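Beta-glucoside kinase (PDB 4HTL) phosphorylates cellobiose with ATP to give cellobiose-6'-phosphate, as a ROK-family sugar kinase, and may also regulate transcription of the cellobiose PTS operon. Local coordinates at residues G59-A64 with Y287-E292; T227-L232 with H259-F264; E201-N206 with A212-L217. One frame throughout, in Å; residues are numbered along the deposited sequence.

Contact 1: residues G59-A64 with Y287-E292; sequences GIAVSA and YHFLQE
F289 reaches from the C-terminal helix to the strand that carries G59, I60 and A61, and it accounts for about half of the 153 Å² buried between the two segments. The helix axis passes 8.0 Å from the strand axis, their N-to-C directions 129° apart, with the backbones closest at A61 and F289. At the root of the side chain, F289 CB meets the methyl CB of A61 at 3.8 Å, an apolar touch. With CG anti to the backbone N (chi1 175°), the ring then runs along the strand toward its N-terminal end. CD1 approaches the carbonyl oxygen of I60 to 3.3 Å, and CE1 lies 3.6 Å from that same I60 O. At the tip, F289 CZ comes to 3.8 Å from the CA of G59, against bare backbone. All three strand residues reach the ring obliquely, and no hydrogen bond crosses between the segments, so the fit is one of van der Waals packing against strand backbone and the A61 methyl. In the actin-like ATPase fold, this strand lies within a mixed sheet between strands 6-11 and 101-105, to both of which it is parallel. Helix 280-293 covers one side of that sheet, where F289 also touches I6 and A102. I60 directs its CB away from the helix, and its side chain packs on L93 and T97 of helix 89-97 and on F9, one of the residues thought, by similarity, to bind ATP.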
ATOM      1  N   GLY A  59      24.549  -4.196 -24.546  1.00 38.98           N
ATOM      2  CA  GLY A  59      23.890  -4.416 -23.271  1.00 32.89           C
ATOM      3  C   GLY A  59      22.532  -5.067 -23.482  1.00 31.23           C
ATOM      4  O   GLY A  59      21.974  -5.023 -24.587  1.00 32.43           O
ATOM      5  N   ILE A  60      22.016  -5.687 -22.424  1.00 31.91           N
ATOM      6  CA  ILE A  60      20.737  -6.392 -22.482  1.00 30.06           C
ATOM      7  C   ILE A  60      19.882  -5.985 -21.284  1.00 31.47           C
ATOM      8  O   ILE A  60      20.376  -5.978 -20.151  1.00 28.78           O
ATOM      9  CB  ILE A  60      20.911  -7.931 -22.500  1.00 32.45           C
ATOM     10  CG1 ILE A  60      21.800  -8.406 -23.684  1.00 34.91           C
ATOM     11  CG2 ILE A  60      19.540  -8.614 -22.527  1.00 30.30           C
ATOM     12  CD1 ILE A  60      22.224  -9.865 -23.607  1.00 36.51           C
ATOM     13  N   ALA A  61      18.610  -5.654 -21.549  1.00 29.32           N
ATOM     14  CA  ALA A  61      17.656  -5.181 -20.538  1.00 21.50           C
ATOM     15  C   ALA A  61      16.395  -6.023 -20.678  1.00 22.17           C
ATOM     16  O   ALA A  61      15.862  -6.192 -21.782  1.00 24.88           O
ATOM     17  CB  ALA A  61      17.324  -3.700 -20.760  1.00 23.16           C
ATOM     18  N   VAL A  62      15.943  -6.586 -19.568  1.00 22.00           N
ATOM     19  CA  VAL A  62      14.782  -7.476 -19.559  1.00 22.68           C
ATOM     20  C   VAL A  62      13.690  -6.970 -18.626  1.00 20.84           C
ATOM     21  O   VAL A  62      13.969  -6.569 -17.466  1.00 22.86           O
ATOM     22  CB  VAL A  62      15.199  -8.908 -19.125  1.00 23.23           C
ATOM     23  CG1 VAL A  62      13.988  -9.859 -19.113  1.00 24.94           C
ATOM     24  CG2 VAL A  62      16.348  -9.427 -20.007  1.00 26.18           C
ATOM     25  N   SER A  63      12.443  -7.052 -19.122  1.00 22.35           N
ATOM     26  CA  SER A  63      11.233  -6.880 -18.335  1.00 21.19           C
ATOM     27  C   SER A  63      10.561  -8.281 -18.266  1.00 21.15           C
ATOM     28  O   SER A  63      10.165  -8.862 -19.289  1.00 23.41           O
ATOM     29  CB  SER A  63      10.315  -5.840 -19.002  1.00 21.28           C
ATOM     30  OG  SER A  63       8.959  -5.966 -18.649  1.00 20.34           O
ATOM     31  N   ALA A  64      10.437  -8.823 -17.068  1.00 20.58           N
ATOM     32  CA  ALA A  64       9.987 -10.185 -16.872  1.00 20.40           C
ATOM     33  C   ALA A  64       8.844 -10.266 -15.880  1.00 18.82           C
ATOM     34  O   ALA A  64       8.853  -9.554 -14.867  1.00 22.03           O
ATOM     35  CB  ALA A  64      11.162 -11.044 -16.368  1.00 23.57           C
ATOM     36  N   TYR A 287      15.463   1.814 -18.887  1.00 21.54           N
ATOM     37  CA  TYR A 287      15.689   2.704 -17.772  1.00 21.78           C
ATOM     38  C   TYR A 287      16.376   2.016 -16.606  1.00 22.29           C
ATOM     39  O   TYR A 287      17.376   2.539 -16.071  1.00 24.86           O
ATOM     40  CB  TYR A 287      14.394   3.356 -17.340  1.00 22.23           C
ATOM     41  CG  TYR A 287      14.526   4.399 -16.278  1.00 21.62           C
ATOM     42  CD1 TYR A 287      14.746   5.733 -16.611  1.00 21.74           C
ATOM     43  CD2 TYR A 287      14.334   4.079 -14.956  1.00 27.10           C
ATOM     44  CE1 TYR A 287      14.817   6.707 -15.646  1.00 27.91           C
ATOM     45  CE2 TYR A 287      14.394   5.059 -13.980  1.00 28.96           C
ATOM     46  CZ  TYR A 287      14.645   6.371 -14.346  1.00 26.06           C
ATOM     47  OH  TYR A 287      14.698   7.372 -13.404  1.00 33.16           O
ATOM     48  N   HIS A 288      15.866   0.855 -16.204  1.00 22.98           N
ATOM     49  CA  HIS A 288      16.516   0.089 -15.135  1.00 24.38           C
ATOM     50  C   HIS A 288      17.949  -0.242 -15.465  1.00 25.59           C
ATOM     51  O   HIS A 288      18.831  -0.049 -14.640  1.00 25.54           O
ATOM     52  CB  HIS A 288      15.704  -1.175 -14.828  1.00 21.00           C
ATOM     53  CG  HIS A 288      16.356  -2.089 -13.856  1.00 22.27           C
ATOM     54  ND1 HIS A 288      16.637  -1.722 -12.597  1.00 24.50           N
ATOM     55  CD2 HIS A 288      16.842  -3.387 -14.005  1.00 20.72           C
ATOM     56  CE1 HIS A 288      17.250  -2.742 -11.959  1.00 27.34           C
ATOM     57  NE2 HIS A 288      17.389  -3.755 -12.825  1.00 24.82           N
ATOM     58  N   PHE A 289      18.205  -0.721 -16.686  1.00 24.14           N
ATOM     59  CA  PHE A 289      19.564  -1.043 -17.135  1.00 24.79           C
ATOM     60  C   PHE A 289      20.472   0.172 -17.017  1.00 27.99           C
ATOM     61  O   PHE A 289      21.588   0.068 -16.505  1.00 29.76           O
ATOM     62  CB  PHE A 289      19.538  -1.517 -18.605  1.00 27.41           C
ATOM     63  CG  PHE A 289      20.907  -1.752 -19.189  1.00 31.10           C
ATOM     64  CD1 PHE A 289      21.460  -3.008 -19.212  1.00 33.30           C
ATOM     65  CD2 PHE A 289      21.626  -0.700 -19.730  1.00 37.49           C
ATOM     66  CE1 PHE A 289      22.716  -3.211 -19.749  1.00 35.42           C
ATOM     67  CE2 PHE A 289      22.876  -0.888 -20.260  1.00 38.35           C
ATOM     68  CZ  PHE A 289      23.426  -2.152 -20.264  1.00 37.05           C
ATOM     69  N   LEU A 290      19.973   1.333 -17.468  1.00 28.23           N
ATOM     70  CA  LEU A 290      20.762   2.583 -17.428  1.00 34.23           C
ATOM     71  C   LEU A 290      21.103   3.026 -15.984  1.00 33.94           C
ATOM     72  O   LEU A 290      22.200   3.529 -15.721  1.00 37.62           O
ATOM     73  CB  LEU A 290      20.046   3.704 -18.185  1.00 33.75           C
ATOM     74  CG  LEU A 290      19.980   3.563 -19.716  1.00 35.33           C
ATOM     75  CD1 LEU A 290      19.068   4.620 -20.317  1.00 32.39           C
ATOM     76  CD2 LEU A 290      21.358   3.607 -20.393  1.00 38.96           C
ATOM     77  N   GLN A 291      20.170   2.805 -15.060  1.00 33.01           N
ATOM     78  CA  GLN A 291      20.376   3.075 -13.630  0.60 32.85           C
ATOM     79  C   GLN A 291      21.434   2.143 -13.052  1.00 39.12           C
ATOM     80  O   GLN A 291      22.295   2.552 -12.266  1.00 45.53           O
ATOM     81  CB  GLN A 291      19.070   2.882 -12.848  0.60 32.34           C
ATOM     82  CG  GLN A 291      18.093   4.051 -12.954  0.60 34.44           C
ATOM     83  CD  GLN A 291      17.053   3.997 -11.871  0.60 33.45           C
ATOM     84  OE1 GLN A 291      16.463   2.940 -11.611  0.60 37.18           O
ATOM     85  NE2 GLN A 291      16.832   5.117 -11.214  0.60 34.30           N
ATOM     86  N   GLU A 292      21.358   0.869 -13.449  1.00 35.04           N
ATOM     87  CA  GLU A 292      22.311  -0.137 -12.999  1.00 32.93           C
ATOM     88  C   GLU A 292      23.734   0.129 -13.506  1.00 39.94           C
ATOM     89  O   GLU A 292      24.708  -0.086 -12.751  1.00 45.55           O
ATOM     90  CB  GLU A 292      21.862  -1.551 -13.392  1.00 36.16           C
ATOM     91  CG  GLU A 292      20.711  -2.099 -12.542  1.00 36.86           C
ATOM     92  CD  GLU A 292      21.116  -2.333 -11.101  1.00 46.74           C
ATOM     93  OE1 GLU A 292      21.855  -3.316 -10.828  1.00 48.00           O
ATOM     94  OE2 GLU A 292      20.696  -1.527 -10.238  1.00 48.43           O
TER

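Contact 2: residues T227-L232 with H259-F264; sequences TGLYNL and HHMESF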
ATOM      1  N   THR A 227     -13.344   0.165  -5.553  1.00 16.39           N
ATOM      2  CA  THR A 227     -12.974  -0.438  -4.288  1.00 14.94           C
ATOM      3  C   THR A 227     -11.437  -0.461  -4.197  1.00 15.56           C
ATOM      4  O   THR A 227     -10.868  -0.052  -3.195  1.00 15.26           O
ATOM      5  CB  THR A 227     -13.593  -1.833  -4.144  1.00 14.92           C
ATOM      6  OG1 THR A 227     -15.025  -1.707  -4.250  1.00 17.21           O
ATOM      7  CG2 THR A 227     -13.199  -2.526  -2.835  1.00 15.80           C
ATOM      8  N   GLY A 228     -10.782  -0.946  -5.251  1.00 14.36           N
ATOM      9  CA  GLY A 228      -9.352  -0.971  -5.272  1.00 15.01           C
ATOM     10  C   GLY A 228      -8.729   0.410  -5.267  1.00 14.41           C
ATOM     11  O   GLY A 228      -7.747   0.629  -4.559  1.00 13.56           O
ATOM     12  N   LEU A 229      -9.278   1.340  -6.035  1.00 15.75           N
ATOM     13  CA  LEU A 229      -8.735   2.719  -6.078  1.00 16.04           C
ATOM     14  C   LEU A 229      -8.820   3.382  -4.695  1.00 15.35           C
ATOM     15  O   LEU A 229      -7.865   3.993  -4.247  1.00 14.50           O
ATOM     16  CB  LEU A 229      -9.449   3.577  -7.084  1.00 15.81           C
ATOM     17  CG  LEU A 229      -9.165   3.389  -8.589  1.00 17.88           C
ATOM     18  CD1 LEU A 229     -10.132   4.316  -9.372  1.00 21.43           C
ATOM     19  CD2 LEU A 229      -7.676   3.621  -8.938  1.00 17.76           C
ATOM     20  N   TYR A 230      -9.933   3.205  -4.007  1.00 14.75           N
ATOM     21  CA  TYR A 230     -10.144   3.796  -2.657  1.00 13.27           C
ATOM     22  C   TYR A 230      -9.106   3.234  -1.705  1.00 14.94           C
ATOM     23  O   TYR A 230      -8.402   3.969  -1.027  1.00 15.47           O
ATOM     24  CB  TYR A 230     -11.536   3.458  -2.215  1.00 14.39           C
ATOM     25  CG  TYR A 230     -12.052   4.085  -0.937  1.00 12.58           C
ATOM     26  CD1 TYR A 230     -12.816   5.250  -0.963  1.00 14.29           C
ATOM     27  CD2 TYR A 230     -11.803   3.521   0.291  1.00 15.16           C
ATOM     28  CE1 TYR A 230     -13.360   5.777   0.189  1.00 17.14           C
ATOM     29  CE2 TYR A 230     -12.326   4.063   1.442  1.00 14.87           C
ATOM     30  CZ  TYR A 230     -13.121   5.186   1.380  1.00 15.90           C
ATOM     31  OH  TYR A 230     -13.643   5.704   2.527  1.00 20.79           O
ATOM     32  N   ASN A 231      -8.914   1.911  -1.742  1.00 13.12           N
ATOM     33  CA  ASN A 231      -7.896   1.322  -0.895  1.00 12.49           C
ATOM     34  C   ASN A 231      -6.514   1.939  -1.186  1.00 12.03           C
ATOM     35  O   ASN A 231      -5.740   2.266  -0.263  1.00 16.51           O
ATOM     36  CB  ASN A 231      -7.761  -0.185  -1.123  1.00 13.96           C
ATOM     37  CG  ASN A 231      -8.893  -1.021  -0.498  1.00 14.06           C
ATOM     38  OD1 ASN A 231      -9.603  -0.564   0.386  1.00 15.48           O
ATOM     39  ND2 ASN A 231      -8.958  -2.310  -0.913  1.00 15.35           N
ATOM     40  N   LEU A 232      -6.147   1.980  -2.466  1.00 12.92           N
ATOM     41  CA  LEU A 232      -4.838   2.501  -2.855  1.00 13.80           C
ATOM     42  C   LEU A 232      -4.617   3.960  -2.453  1.00 13.59           C
ATOM     43  O   LEU A 232      -3.512   4.352  -2.052  1.00 14.99           O
ATOM     44  CB  LEU A 232      -4.623   2.342  -4.366  1.00 12.42           C
ATOM     45  CG  LEU A 232      -4.464   0.934  -4.922  1.00 12.10           C
ATOM     46  CD1 LEU A 232      -4.512   0.920  -6.439  1.00 14.09           C
ATOM     47  CD2 LEU A 232      -3.300   0.127  -4.344  1.00 14.26           C
ATOM     48  N   HIS A 259     -16.911   9.305 -12.763  1.00 17.65           N
ATOM     49  CA  HIS A 259     -18.347   9.382 -12.464  1.00 17.28           C
ATOM     50  C   HIS A 259     -18.689   8.433 -11.315  1.00 15.41           C
ATOM     51  O   HIS A 259     -19.249   8.807 -10.265  1.00 16.43           O
ATOM     52  CB  HIS A 259     -19.131   9.068 -13.736  1.00 16.32           C
ATOM     53  CG  HIS A 259     -20.616   9.156 -13.588  1.00 17.49           C
ATOM     54  ND1 HIS A 259     -21.300  10.343 -13.614  1.00 20.12           N
ATOM     55  CD2 HIS A 259     -21.563   8.156 -13.489  1.00 20.52           C
ATOM     56  CE1 HIS A 259     -22.617  10.071 -13.535  1.00 21.10           C
ATOM     57  NE2 HIS A 259     -22.778   8.745 -13.470  1.00 19.41           N
ATOM     58  N   HIS A 260     -18.301   7.184 -11.472  1.00 15.99           N
ATOM     59  CA  HIS A 260     -18.550   6.174 -10.438  0.70 17.14           C
ATOM     60  C   HIS A 260     -17.918   6.525  -9.105  1.00 14.05           C
ATOM     61  O   HIS A 260     -18.487   6.275  -8.021  1.00 16.50           O
ATOM     62  CB  HIS A 260     -18.049   4.822 -10.936  0.70 17.15           C
ATOM     63  CG  HIS A 260     -18.885   3.675 -10.507  0.70 16.34           C
ATOM     64  ND1 HIS A 260     -20.053   3.329 -11.145  0.70 19.89           N
ATOM     65  CD2 HIS A 260     -18.694   2.749  -9.496  0.70 17.82           C
ATOM     66  CE1 HIS A 260     -20.572   2.248 -10.543  0.70 25.38           C
ATOM     67  NE2 HIS A 260     -19.743   1.886  -9.534  0.70 20.70           N
HETATM   68  N   MSE A 261     -16.711   7.101  -9.165  1.00 14.25           N
HETATM   69  CA  MSE A 261     -15.983   7.541  -7.984  1.00 15.68           C
HETATM   70  C   MSE A 261     -16.627   8.681  -7.219  1.00 14.48           C
HETATM   71  O   MSE A 261     -16.277   8.928  -6.073  1.00 17.61           O
HETATM   72  CB  MSE A 261     -14.530   7.928  -8.335  1.00 17.65           C
HETATM   73  CG  MSE A 261     -13.583   6.786  -8.526  1.00 18.84           C
HETATM   74 SE   MSE A 261     -13.262   5.673  -6.978  0.65 15.93          SE
HETATM   75  CE  MSE A 261     -12.259   6.840  -5.773  1.00 24.48           C
ATOM     76  N   GLU A 262     -17.662   9.286  -7.759  1.00 16.40           N
ATOM     77  CA  GLU A 262     -18.387  10.326  -7.013  1.00 18.52           C
ATOM     78  C   GLU A 262     -19.025   9.770  -5.735  1.00 16.94           C
ATOM     79  O   GLU A 262     -19.239  10.513  -4.769  1.00 19.77           O
ATOM     80  CB  GLU A 262     -19.427  11.008  -7.924  1.00 18.53           C
ATOM     81  CG  GLU A 262     -18.739  11.806  -9.033  1.00 20.15           C
ATOM     82  CD  GLU A 262     -19.665  12.658  -9.867  1.00 25.04           C
ATOM     83  OE1 GLU A 262     -20.850  12.682  -9.600  1.00 23.37           O
ATOM     84  OE2 GLU A 262     -19.182  13.291 -10.841  1.00 31.89           O
ATOM     85  N   SER A 263     -19.255   8.443  -5.706  1.00 16.64           N
ATOM     86  CA  SER A 263     -19.825   7.787  -4.530  1.00 16.11           C
ATOM     87  C   SER A 263     -18.748   7.402  -3.497  1.00 16.79           C
ATOM     88  O   SER A 263     -19.089   6.933  -2.401  1.00 20.36           O
ATOM     89  CB  SER A 263     -20.594   6.566  -4.920  1.00 18.57           C
ATOM     90  OG  SER A 263     -21.700   6.840  -5.757  1.00 17.79           O
ATOM     91  N   PHE A 264     -17.475   7.635  -3.843  1.00 18.15           N
ATOM     92  CA  PHE A 264     -16.327   7.131  -3.063  1.00 18.65           C
ATOM     93  C   PHE A 264     -15.413   8.232  -2.621  1.00 16.63           C
ATOM     94  O   PHE A 264     -15.079   8.332  -1.408  1.00 20.98           O
ATOM     95  CB  PHE A 264     -15.576   6.026  -3.838  1.00 21.06           C
ATOM     96  CG  PHE A 264     -16.410   4.802  -4.048  1.00 20.11           C
ATOM     97  CD1 PHE A 264     -16.405   3.796  -3.117  1.00 27.99           C
ATOM     98  CD2 PHE A 264     -17.195   4.644  -5.194  1.00 17.75           C
ATOM     99  CE1 PHE A 264     -17.187   2.668  -3.281  1.00 29.80           C
ATOM    100  CE2 PHE A 264     -17.970   3.519  -5.354  1.00 20.12           C
ATOM    101  CZ  PHE A 264     -17.971   2.532  -4.397  1.00 26.32           C
TER
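Y230 and F264 are the closest backbone pair, their CA atoms 7.0 Å apart, where the long helix 212-236 faces residues 259-264, at helix 253-261 and the turn after it, in the second domain of an actin-like ATPase fold. Residues 227-232 are regular helix, with N231 N bonded to T227 O. The other segment turns more tightly: its bonds, such as F264 N to M261 O at 2.8 Å, span three residues instead of four, and they bring F264 round to face Y230. The segments bury 245 Å² together without a hydrogen bond between them. Y230 extends with CG anti to its backbone N (chi1 -173°), presenting one ring edge. Its CE1 lies 3.5 Å from F264 O, which sits in the plane of the tyrosine ring, while Y230 CD1 packs against F264 CB at 4.1 Å. The two aromatic side chains cross at about a right angle, and F264 turns an edge of its own ring to the H260 carbonyl oxygen, again in plane. This surface also faces the dimer partner: the Y230 ring stacks with F160 of the second subunit, whose P164 packs on T227 and F264. Besides the aromatic pair, L229 meets the selenomethionine M261 obliquely. The M261 chain does not run straight across; bends at chi2 (-63°) and chi3 (-69°) curl it so that its selenium reaches L229, and it also touches C226 and L266. At the meeting point, L229 CD1 stands 4.2 Å from the SE atom of M261.

Contact 3: residues E201-N206 with A212-L217; sequences EEIFAN and AVSERL
I203 and N206, one helical turn apart, receive S214 between them where helices 200-208 and 212-236 follow one another as two consecutive helices joined by a short loop. The chain turns through a connection of only a few residues, and the CA atoms come closest, 6.0 Å, at I203 and S214. Van der Waals contact carries the interface, which buries 166 Å². S214 CB rests 3.8 Å from the carbonyl oxygen of I203 and 3.9 Å from N206 CB, so the serine packs against both backbone and side-chain atoms of the first helix. The I203 side chain adds a looser touch, its CG2 being 4.5 Å from S214 OG, and it also packs with Y187 of helix 180-191 and I218 of the second helix. L217, one turn beyond S214, points the same way and touches Y187 and L183, which extends the apolar side of the helix pair to a third helix. Hydrogen bonding follows the chain and not the gap. N206 N donates to E202 O and L217 N to V213 O, each within its own helix, whereas none joins the two segments. The polar end of S214 is satisfied by D211, whose OD2 forms a hydrogen bond with S214 OG just ahead of the second helix. Charge pairing is peripheral: E202 OE2 makes a salt bridge with R193 NH1, away from the serine. With OG anti to its own carbonyl carbon (chi1 -59°), S214 has its hydroxyl set beside N206. There S214 OG lies 3.2 Å from N206 CB, a close approach to be read cautiously because N206 has two modelled conformers.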
ATOM      1  N   GLU A 201     -15.716  -5.641 -26.418  1.00 28.76           N
ATOM      2  CA  GLU A 201     -16.328  -4.579 -27.201  0.50 27.55           C
ATOM      3  C   GLU A 201     -17.847  -4.767 -27.254  1.00 25.93           C
ATOM      4  O   GLU A 201     -18.616  -3.792 -27.125  1.00 27.13           O
ATOM      5  CB  GLU A 201     -15.726  -4.534 -28.621  0.50 28.85           C
ATOM      6  CG  GLU A 201     -16.280  -3.441 -29.501  0.50 36.08           C
ATOM      7  CD  GLU A 201     -15.665  -3.453 -30.885  0.50 39.78           C
ATOM      8  OE1 GLU A 201     -14.422  -3.547 -30.978  0.50 51.06           O
ATOM      9  OE2 GLU A 201     -16.420  -3.367 -31.885  0.50 50.69           O
ATOM     10  N   GLU A 202     -18.305  -6.001 -27.395  1.00 27.95           N
ATOM     11  CA  GLU A 202     -19.774  -6.222 -27.512  1.00 29.36           C
ATOM     12  C   GLU A 202     -20.482  -5.973 -26.206  1.00 24.31           C
ATOM     13  O   GLU A 202     -21.594  -5.475 -26.185  1.00 23.79           O
ATOM     14  CB  GLU A 202     -20.135  -7.601 -28.050  1.00 35.76           C
ATOM     15  CG  GLU A 202     -20.202  -8.756 -27.102  1.00 40.67           C
ATOM     16  CD  GLU A 202     -20.502 -10.044 -27.838  1.00 35.91           C
ATOM     17  OE1 GLU A 202     -19.546 -10.795 -28.122  1.00 37.06           O
ATOM     18  OE2 GLU A 202     -21.688 -10.295 -28.157  1.00 40.15           O
ATOM     19  N   ILE A 203     -19.822  -6.312 -25.108  1.00 23.19           N
ATOM     20  CA  ILE A 203     -20.408  -6.049 -23.781  1.00 22.27           C
ATOM     21  C   ILE A 203     -20.600  -4.530 -23.600  1.00 20.21           C
ATOM     22  O   ILE A 203     -21.640  -4.092 -23.199  1.00 22.08           O
ATOM     23  CB  ILE A 203     -19.599  -6.647 -22.623  1.00 21.24           C
ATOM     24  CG1 ILE A 203     -19.463  -8.176 -22.765  1.00 22.19           C
ATOM     25  CG2 ILE A 203     -20.224  -6.288 -21.264  1.00 22.66           C
ATOM     26  CD1 ILE A 203     -18.400  -8.804 -21.886  1.00 23.40           C
ATOM     27  N   PHE A 204     -19.582  -3.729 -23.895  1.00 22.13           N
ATOM     28  CA  PHE A 204     -19.726  -2.290 -23.813  1.00 20.70           C
ATOM     29  C   PHE A 204     -20.718  -1.710 -24.804  1.00 17.73           C
ATOM     30  O   PHE A 204     -21.360  -0.698 -24.492  1.00 21.87           O
ATOM     31  CB  PHE A 204     -18.371  -1.603 -23.990  1.00 20.79           C
ATOM     32  CG  PHE A 204     -17.557  -1.550 -22.704  1.00 21.85           C
ATOM     33  CD1 PHE A 204     -17.938  -0.702 -21.683  1.00 22.61           C
ATOM     34  CD2 PHE A 204     -16.468  -2.375 -22.510  1.00 28.01           C
ATOM     35  CE1 PHE A 204     -17.249  -0.654 -20.491  1.00 24.64           C
ATOM     36  CE2 PHE A 204     -15.737  -2.317 -21.337  1.00 30.35           C
ATOM     37  CZ  PHE A 204     -16.124  -1.448 -20.327  1.00 23.75           C
ATOM     38  N   ALA A 205     -20.783  -2.279 -26.007  1.00 20.98           N
ATOM     39  CA  ALA A 205     -21.770  -1.839 -26.978  1.00 23.66           C
ATOM     40  C   ALA A 205     -23.178  -2.095 -26.457  1.00 21.86           C
ATOM     41  O   ALA A 205     -24.056  -1.224 -26.521  1.00 23.95           O
ATOM     42  CB  ALA A 205     -21.540  -2.504 -28.360  1.00 23.94           C
ATOM     43  N   ASN A 206     -23.391  -3.266 -25.875  1.00 23.12           N
ATOM     44  CA  ASN A 206     -24.680  -3.559 -25.280  0.70 21.98           C
ATOM     45  C   ASN A 206     -24.970  -2.645 -24.099  1.00 21.30           C
ATOM     46  O   ASN A 206     -26.061  -2.168 -23.939  1.00 19.78           O
ATOM     47  CB  ASN A 206     -24.768  -5.013 -24.876  0.70 24.61           C
ATOM     48  CG  ASN A 206     -24.742  -5.924 -26.061  0.70 23.51           C
ATOM     49  OD1 ASN A 206     -25.082  -5.516 -27.157  0.70 31.37           O
ATOM     50  ND2 ASN A 206     -24.336  -7.157 -25.853  0.70 36.92           N
ATOM     51  N   ALA A 212     -29.846  -4.397 -19.892  1.00 17.80           N
ATOM     52  CA  ALA A 212     -29.848  -4.548 -18.413  1.00 15.73           C
ATOM     53  C   ALA A 212     -28.725  -5.487 -17.935  1.00 14.48           C
ATOM     54  O   ALA A 212     -28.012  -5.199 -16.981  1.00 17.51           O
ATOM     55  CB  ALA A 212     -31.193  -5.084 -17.923  1.00 16.86           C
ATOM     56  N   VAL A 213     -28.540  -6.588 -18.624  1.00 15.69           N
ATOM     57  CA  VAL A 213     -27.529  -7.578 -18.201  1.00 17.67           C
ATOM     58  C   VAL A 213     -26.165  -6.920 -18.274  1.00 15.98           C
ATOM     59  O   VAL A 213     -25.375  -7.005 -17.324  1.00 17.59           O
ATOM     60  CB  VAL A 213     -27.595  -8.884 -19.030  1.00 19.11           C
ATOM     61  CG1 VAL A 213     -26.260  -9.640 -19.016  1.00 21.38           C
ATOM     62  CG2 VAL A 213     -28.767  -9.815 -18.559  1.00 19.30           C
ATOM     63  N   SER A 214     -25.890  -6.245 -19.397  1.00 16.74           N
ATOM     64  CA  SER A 214     -24.642  -5.555 -19.589  1.00 17.34           C
ATOM     65  C   SER A 214     -24.431  -4.424 -18.594  1.00 17.14           C
ATOM     66  O   SER A 214     -23.301  -4.233 -18.087  1.00 18.21           O
ATOM     67  CB  SER A 214     -24.556  -5.055 -21.010  1.00 21.83           C
ATOM     68  OG  SER A 214     -24.658  -6.159 -21.931  1.00 22.48           O
ATOM     69  N   GLU A 215     -25.484  -3.648 -18.357  1.00 18.60           N
ATOM     70  CA  GLU A 215     -25.445  -2.619 -17.346  1.00 19.61           C
ATOM     71  C   GLU A 215     -24.964  -3.150 -16.014  1.00 19.01           C
ATOM     72  O   GLU A 215     -24.101  -2.534 -15.367  1.00 18.79           O
ATOM     73  CB  GLU A 215     -26.756  -1.870 -17.207  1.00 20.08           C
ATOM     74  CG  GLU A 215     -27.016  -0.954 -18.376  1.00 18.58           C
ATOM     75  CD  GLU A 215     -28.403  -0.327 -18.377  1.00 18.87           C
ATOM     76  OE1 GLU A 215     -29.321  -0.836 -17.686  1.00 21.59           O
ATOM     77  OE2 GLU A 215     -28.572   0.703 -19.069  1.00 23.05           O
ATOM     78  N   ARG A 216     -25.505  -4.281 -15.576  1.00 16.06           N
ATOM     79  CA  ARG A 216     -25.101  -4.800 -14.289  0.60 16.85           C
ATOM     80  C   ARG A 216     -23.635  -5.199 -14.317  1.00 17.23           C
ATOM     81  O   ARG A 216     -22.886  -4.917 -13.382  1.00 15.02           O
ATOM     82  CB  ARG A 216     -26.003  -5.971 -13.847  0.60 15.34           C
ATOM     83  CG  ARG A 216     -25.636  -6.512 -12.463  0.60 16.23           C
ATOM     84  CD  ARG A 216     -26.626  -7.572 -11.969  0.60 16.47           C
ATOM     85  NE  ARG A 216     -26.177  -8.064 -10.688  0.60 13.56           N
ATOM     86  CZ  ARG A 216     -26.284  -7.410  -9.529  0.60 18.43           C
ATOM     87  NH1 ARG A 216     -26.944  -6.263  -9.437  0.60 21.74           N
ATOM     88  NH2 ARG A 216     -25.762  -7.934  -8.431  0.60 18.50           N
ATOM     89  N   LEU A 217     -23.217  -5.871 -15.372  1.00 15.28           N
ATOM     90  CA  LEU A 217     -21.823  -6.328 -15.437  1.00 14.47           C
ATOM     91  C   LEU A 217     -20.840  -5.161 -15.365  1.00 16.58           C
ATOM     92  O   LEU A 217     -19.841  -5.180 -14.603  1.00 16.10           O
ATOM     93  CB  LEU A 217     -21.571  -7.164 -16.685  1.00 16.21           C
ATOM     94  CG  LEU A 217     -22.298  -8.449 -16.898  1.00 21.46           C
ATOM     95  CD1 LEU A 217     -21.625  -9.219 -18.069  1.00 19.73           C
ATOM     96  CD2 LEU A 217     -22.540  -9.269 -15.646  1.00 22.35           C
TER

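In the fold
Contact 1 joins a strand of one mixed sheet to a helix over it, whereas contacts 2 and 3 lie among helices of the other domain, on the opposite side of the chain's centre; its centre is 34 Å from that of contact 2 and 41 Å from that of contact 3. The latter pair share helix 212-236, using its first residues in contact 3 and a later portion in contact 2, with nearest atoms about 8 Å apart. None has a hydrogen bond between its segments. Contact 1, wholly buried, sets an aromatic ring on strand backbone. Contact 2, at the subunit interface, is aromatic, with one selenomethionine-leucine touch; contact 3, also buried but with partly exposed N206 at its margin, uses a small polar residue in a local helix pair.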